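Local coordinates for armadillo repeat protein arm00016 (Synthetic construct, PDB 4D4E) that serves as a computationally designed scaffold of stacked armadillo repeats, intended for the modular recognition of peptides, at residues 56-60 / 91-97; 59-63 / 74-78. One frame throughout, in Å; residues are numbered along the deposited sequence.

Interaction 1. Residues 56-60 / 91-97; sequences LSPLV and KLIEAGA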
loop_
_atom_site.group_PDB
_atom_site.type_symbol
_atom_site.label_atom_id
_atom_site.label_comp_id
_atom_site.label_asym_id
_atom_site.label_seq_id
_atom_site.Cartn_x
_atom_site.Cartn_y
_atom_site.Cartn_z
ATOM N N LEU A 56 16.587 10.077 -2.495
ATOM C CA LEU A 56 15.645 9.200 -3.170
ATOM C C LEU A 56 16.165 8.222 -4.223
ATOM O O LEU A 56 15.908 7.005 -4.147
ATOM C CB LEU A 56 14.448 10.030 -3.736
ATOM C CG LEU A 56 13.244 10.175 -2.818
ATOM C CD1 LEU A 56 13.549 10.697 -1.447
ATOM C CD2 LEU A 56 12.157 11.030 -3.480
ATOM N N SER A 57 16.924 8.717 -5.188
ATOM C CA SER A 57 17.487 7.773 -6.184
ATOM C C SER A 57 18.304 6.708 -5.536
ATOM O O SER A 57 18.096 5.542 -5.808
ATOM C CB SER A 57 18.311 8.475 -7.284
ATOM O OG SER A 57 17.516 8.417 -8.428
ATOM N N PRO A 58 19.241 7.091 -4.650
ATOM C CA PRO A 58 20.084 6.043 -4.033
ATOM C C PRO A 58 19.259 5.033 -3.178
ATOM O O PRO A 58 19.555 3.816 -3.160
ATOM C CB PRO A 58 21.119 6.831 -3.195
ATOM C CG PRO A 58 20.975 8.251 -3.538
ATOM C CD PRO A 58 19.709 8.458 -4.347
ATOM N N LEU A 59 18.180 5.503 -2.550
ATOM C CA LEU A 59 17.301 4.600 -1.841
ATOM C C LEU A 59 16.618 3.612 -2.754
ATOM O O LEU A 59 16.590 2.446 -2.437
ATOM C CB LEU A 59 16.254 5.346 -1.022
ATOM C CG LEU A 59 16.407 5.770 0.407
ATOM C CD1 LEU A 59 15.002 6.223 0.787
ATOM C CD2 LEU A 59 16.857 4.607 1.308
ATOM N N VAL A 60 16.020 4.060 -3.861
ATOM C CA VAL A 60 15.390 3.163 -4.856
ATOM C C VAL A 60 16.401 2.135 -5.406
ATOM O O VAL A 60 16.033 0.992 -5.712
ATOM C CB VAL A 60 14.818 3.994 -6.052
ATOM C CG1 VAL A 60 14.299 3.083 -7.163
ATOM C CG2 VAL A 60 13.700 4.903 -5.573
ATOM N N LYS A 91 7.820 12.953 -6.006
ATOM C CA LYS A 91 9.258 12.730 -6.024
ATOM C C LYS A 91 9.672 11.277 -6.011
ATOM O O LYS A 91 10.586 10.955 -6.703
ATOM C CB LYS A 91 9.917 13.472 -4.871
ATOM C CG LYS A 91 9.866 15.009 -5.039
ATOM C CD LYS A 91 10.778 15.466 -6.159
ATOM C CE LYS A 91 9.981 16.294 -7.145
ATOM N NZ LYS A 91 10.130 17.721 -6.849
ATOM N N LEU A 92 9.024 10.402 -5.230
ATOM C CA LEU A 92 9.312 8.954 -5.295
ATOM C C LEU A 92 9.016 8.328 -6.632
ATOM O O LEU A 92 9.777 7.476 -7.118
ATOM C CB LEU A 92 8.487 8.149 -4.261
ATOM C CG LEU A 92 9.074 8.067 -2.885
ATOM C CD1 LEU A 92 7.953 7.548 -1.958
ATOM C CD2 LEU A 92 10.329 7.173 -2.798
ATOM N N ILE A 93 7.871 8.708 -7.206
ATOM C CA ILE A 93 7.470 8.185 -8.518
ATOM C C ILE A 93 8.541 8.620 -9.512
ATOM O O ILE A 93 9.070 7.783 -10.270
ATOM C CB ILE A 93 6.058 8.691 -8.922
ATOM C CG1 ILE A 93 4.998 7.991 -7.996
ATOM C CG2 ILE A 93 5.818 8.477 -10.410
ATOM C CD1 ILE A 93 3.622 8.607 -7.945
ATOM N N GLU A 94 8.897 9.906 -9.465
ATOM C CA GLU A 94 9.935 10.407 -10.380
ATOM C C GLU A 94 11.307 9.806 -10.117
ATOM O O GLU A 94 12.137 9.890 -11.011
ATOM C CB GLU A 94 10.032 11.928 -10.359
ATOM C CG GLU A 94 8.725 12.602 -10.793
ATOM C CD GLU A 94 8.705 14.115 -10.493
ATOM O OE1 GLU A 94 9.605 14.667 -9.793
ATOM O OE2 GLU A 94 7.751 14.754 -10.928
ATOM N N ALA A 95 11.562 9.202 -8.939
ATOM C CA ALA A 95 12.819 8.486 -8.719
ATOM C C ALA A 95 12.754 7.062 -9.249
ATOM O O ALA A 95 13.666 6.311 -9.033
ATOM C CB ALA A 95 13.229 8.517 -7.229
ATOM N N GLY A 96 11.661 6.663 -9.908
ATOM C CA GLY A 96 11.525 5.250 -10.337
ATOM C C GLY A 96 11.206 4.209 -9.267
ATOM O O GLY A 96 11.464 3.049 -9.468
ATOM N N ALA A 97 10.647 4.592 -8.117
ATOM C CA ALA A 97 10.329 3.644 -7.038
ATOM C C ALA A 97 9.302 2.549 -7.411
ATOM O O ALA A 97 9.286 1.446 -6.863
ATOM C CB ALA A 97 9.876 4.417 -5.761
HETATM O O HOH W 1 16.321 6.442 -9.383
#
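Leu-56 reaches from helix 56-61 onto the last turn of helix 86-94, and each step of its side chain has its own partner. CB lies 4.0 Å from the CB of Ala-95. One bond further out, CG meets CD2 of Leu-92 at 4.2 Å, the two leucine side chains crossing at about a right angle. The CD2 branch rests against backbone as much as side chain: it is 3.6 Å from the carbonyl carbon of Lys-91 and about as far from that residue's CB. The remainder of Lys-91 bends away from the contact.

One turn along, Val-60 sits over the end of the same helix. Its two methyls divide the work. CG1, anti to the backbone N (chi1 174°), comes within 3.7 Å of the carbonyl oxygen of Gly-96, while CG2 touches both CB of Ala-95, at 4.0 Å, and CB of Ala-97, at 3.9 Å. The methyl of Ala-95 therefore touches both Leu-56 and Val-60. On the outer side a water joins the segments, lying 2.5 Å from OG of Ser-57 and donating a hydrogen bond to the carbonyl oxygen of Ala-95.

Gly-96 ends the helix with a positive phi of 74°. Its N bonds to the O of Ile-93, and the N of Ala-97 reaches back to the O of Leu-92. This is a Schellman motif, closing helix 86-94 ahead of helix 98-103 in the right-handed superhelix of stacked helices that defines armadillo-repeat proteins.

Interaction 2. Residues 59-63 / 74-78; sequences LVKLL and AVAAI
Leu-63 and Ile-78 reach toward each other tip to tip, with CD1 of Leu-63 3.6 Å from CD1 of Ile-78. The contact is made mainly by apolar side chains, in two kinds of meeting: branched chain against branched chain, and branched chain against alanine methyl.

In the first kind, Leu-63 does most. Its CG stands beside the backbone N (chi1 -55°), which swings the branched end toward helix 68-81 although its CB does not start out that way. The CD2 branch crosses Val-75 at about a right angle and presses on its CG2 at 3.4 Å, tighter than ordinary van der Waals contact. Leu-59 packs alongside Ile-78, nearer its base: the two side chains run past one another in opposite directions, CD1 of Leu-59 lying 4.0 Å from CG1 of Ile-78.

In the second kind, the methyl of Ala-74 lets the backbones come close, its CA only 6.0 Å from the CA of Leu-59. That CB packs on CB of Leu-62 at 3.7 Å and on CD2 of Leu-63 at 3.9 Å. Ala-77 offers a looser methyl, 4.2 Å from CD1 of Leu-59.

The cluster is buried between several helices. Helix 26-40 packs on it through Leu-33 and Leu-36, which touch Leu-59, and Leu-29, which touches Leu-62; further along the chain, Pro-100 and Leu-101 of helix 98-103 lie against Leu-63, and Asn-115 and Ala-116 of helix 110-124 against Val-75.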
loop_
_atom_site.group_PDB
_atom_site.type_symbol
_atom_site.label_atom_id
_atom_site.label_comp_id
_atom_site.label_asym_id
_atom_site.label_seq_id
_atom_site.Cartn_x
_atom_site.Cartn_y
_atom_site.Cartn_z
ATOM N N LEU A 59 18.180 5.503 -2.550
ATOM C CA LEU A 59 17.301 4.600 -1.841
ATOM C C LEU A 59 16.618 3.612 -2.754
ATOM O O LEU A 59 16.590 2.446 -2.437
ATOM C CB LEU A 59 16.254 5.346 -1.022
ATOM C CG LEU A 59 16.407 5.770 0.407
ATOM C CD1 LEU A 59 15.002 6.223 0.787
ATOM C CD2 LEU A 59 16.857 4.607 1.308
ATOM N N VAL A 60 16.020 4.060 -3.861
ATOM C CA VAL A 60 15.390 3.163 -4.856
ATOM C C VAL A 60 16.401 2.135 -5.406
ATOM O O VAL A 60 16.033 0.992 -5.712
ATOM C CB VAL A 60 14.818 3.994 -6.052
ATOM C CG1 VAL A 60 14.299 3.083 -7.163
ATOM C CG2 VAL A 60 13.700 4.903 -5.573
ATOM N N LYS A 61 17.649 2.567 -5.607
ATOM C CA LYS A 61 18.657 1.697 -6.146
ATOM C C LYS A 61 19.042 0.582 -5.170
ATOM O O LYS A 61 19.499 -0.474 -5.614
ATOM C CB LYS A 61 19.886 2.491 -6.560
ATOM C CG LYS A 61 20.887 1.675 -7.340
ATOM C CD LYS A 61 22.291 2.173 -7.043
ATOM C CE LYS A 61 23.328 1.060 -7.154
ATOM N NZ LYS A 61 24.474 1.507 -6.333
ATOM N N LEU A 62 18.862 0.810 -3.862
ATOM C CA LEU A 62 19.066 -0.230 -2.836
ATOM C C LEU A 62 18.042 -1.363 -2.871
ATOM O O LEU A 62 18.255 -2.382 -2.207
ATOM C CB LEU A 62 19.088 0.387 -1.411
ATOM C CG LEU A 62 20.340 1.188 -1.025
ATOM C CD1 LEU A 62 20.236 1.828 0.347
ATOM C CD2 LEU A 62 21.601 0.309 -1.160
ATOM N N LEU A 63 16.944 -1.183 -3.628
ATOM C CA LEU A 63 15.889 -2.181 -3.734
ATOM C C LEU A 63 16.343 -3.334 -4.594
ATOM O O LEU A 63 15.666 -4.333 -4.666
ATOM C CB LEU A 63 14.574 -1.607 -4.304
ATOM C CG LEU A 63 13.977 -0.391 -3.577
ATOM C CD1 LEU A 63 12.635 0.082 -4.161
ATOM C CD2 LEU A 63 13.918 -0.651 -2.058
ATOM N N ALA A 74 15.589 -0.497 3.241
ATOM C CA ALA A 74 15.425 0.561 2.190
ATOM C C ALA A 74 13.920 0.767 1.860
ATOM O O ALA A 74 13.458 1.897 1.755
ATOM C CB ALA A 74 16.203 0.226 0.937
ATOM N N VAL A 75 13.191 -0.341 1.709
ATOM C CA VAL A 75 11.741 -0.316 1.438
ATOM C C VAL A 75 10.975 0.344 2.624
ATOM O O VAL A 75 10.037 1.085 2.373
ATOM C CB VAL A 75 11.162 -1.726 1.150
ATOM C CG1 VAL A 75 9.671 -1.646 0.973
ATOM C CG2 VAL A 75 11.681 -2.289 -0.150
ATOM N N ALA A 76 11.385 0.073 3.883
ATOM C CA ALA A 76 10.712 0.625 5.068
ATOM C C ALA A 76 10.833 2.125 4.989
ATOM O O ALA A 76 9.888 2.873 5.236
ATOM C CB ALA A 76 11.290 0.088 6.424
ATOM N N ALA A 77 12.027 2.554 4.643
ATOM C CA ALA A 77 12.343 3.988 4.569
ATOM C C ALA A 77 11.456 4.675 3.479
ATOM O O ALA A 77 10.833 5.713 3.768
ATOM C CB ALA A 77 13.830 4.156 4.295
ATOM N N ILE A 78 11.459 4.119 2.243
ATOM C CA ILE A 78 10.556 4.512 1.149
ATOM C C ILE A 78 9.080 4.450 1.632
ATOM O O ILE A 78 8.303 5.347 1.305
ATOM C CB ILE A 78 10.752 3.643 -0.126
ATOM C CG1 ILE A 78 12.140 3.827 -0.767
ATOM C CG2 ILE A 78 9.591 3.785 -1.130
ATOM C CD1 ILE A 78 12.398 2.800 -1.843
#

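Along the chain, helix 56-61 is the first of the elements involved and, with the 3-10 turn that continues it, supplies one side of both contacts. The chain turns after residue 63 and returns as helix 68-81, so interaction 2 closes the shorter loop, of ten residues. The chain then continues to residues 91-97, the end of helix 86-94 and the turn after it, where interaction 1 closes a loop of thirty residues. Residues 74-78 lie inside this longer excursion, and the two contacts overlap at Leu-59 and Val-60. They meet where CD2 of Leu-92 packs 3.8 Å from CG2 of Ile-78. Together they tie helix 56-61 to the two helices that follow it.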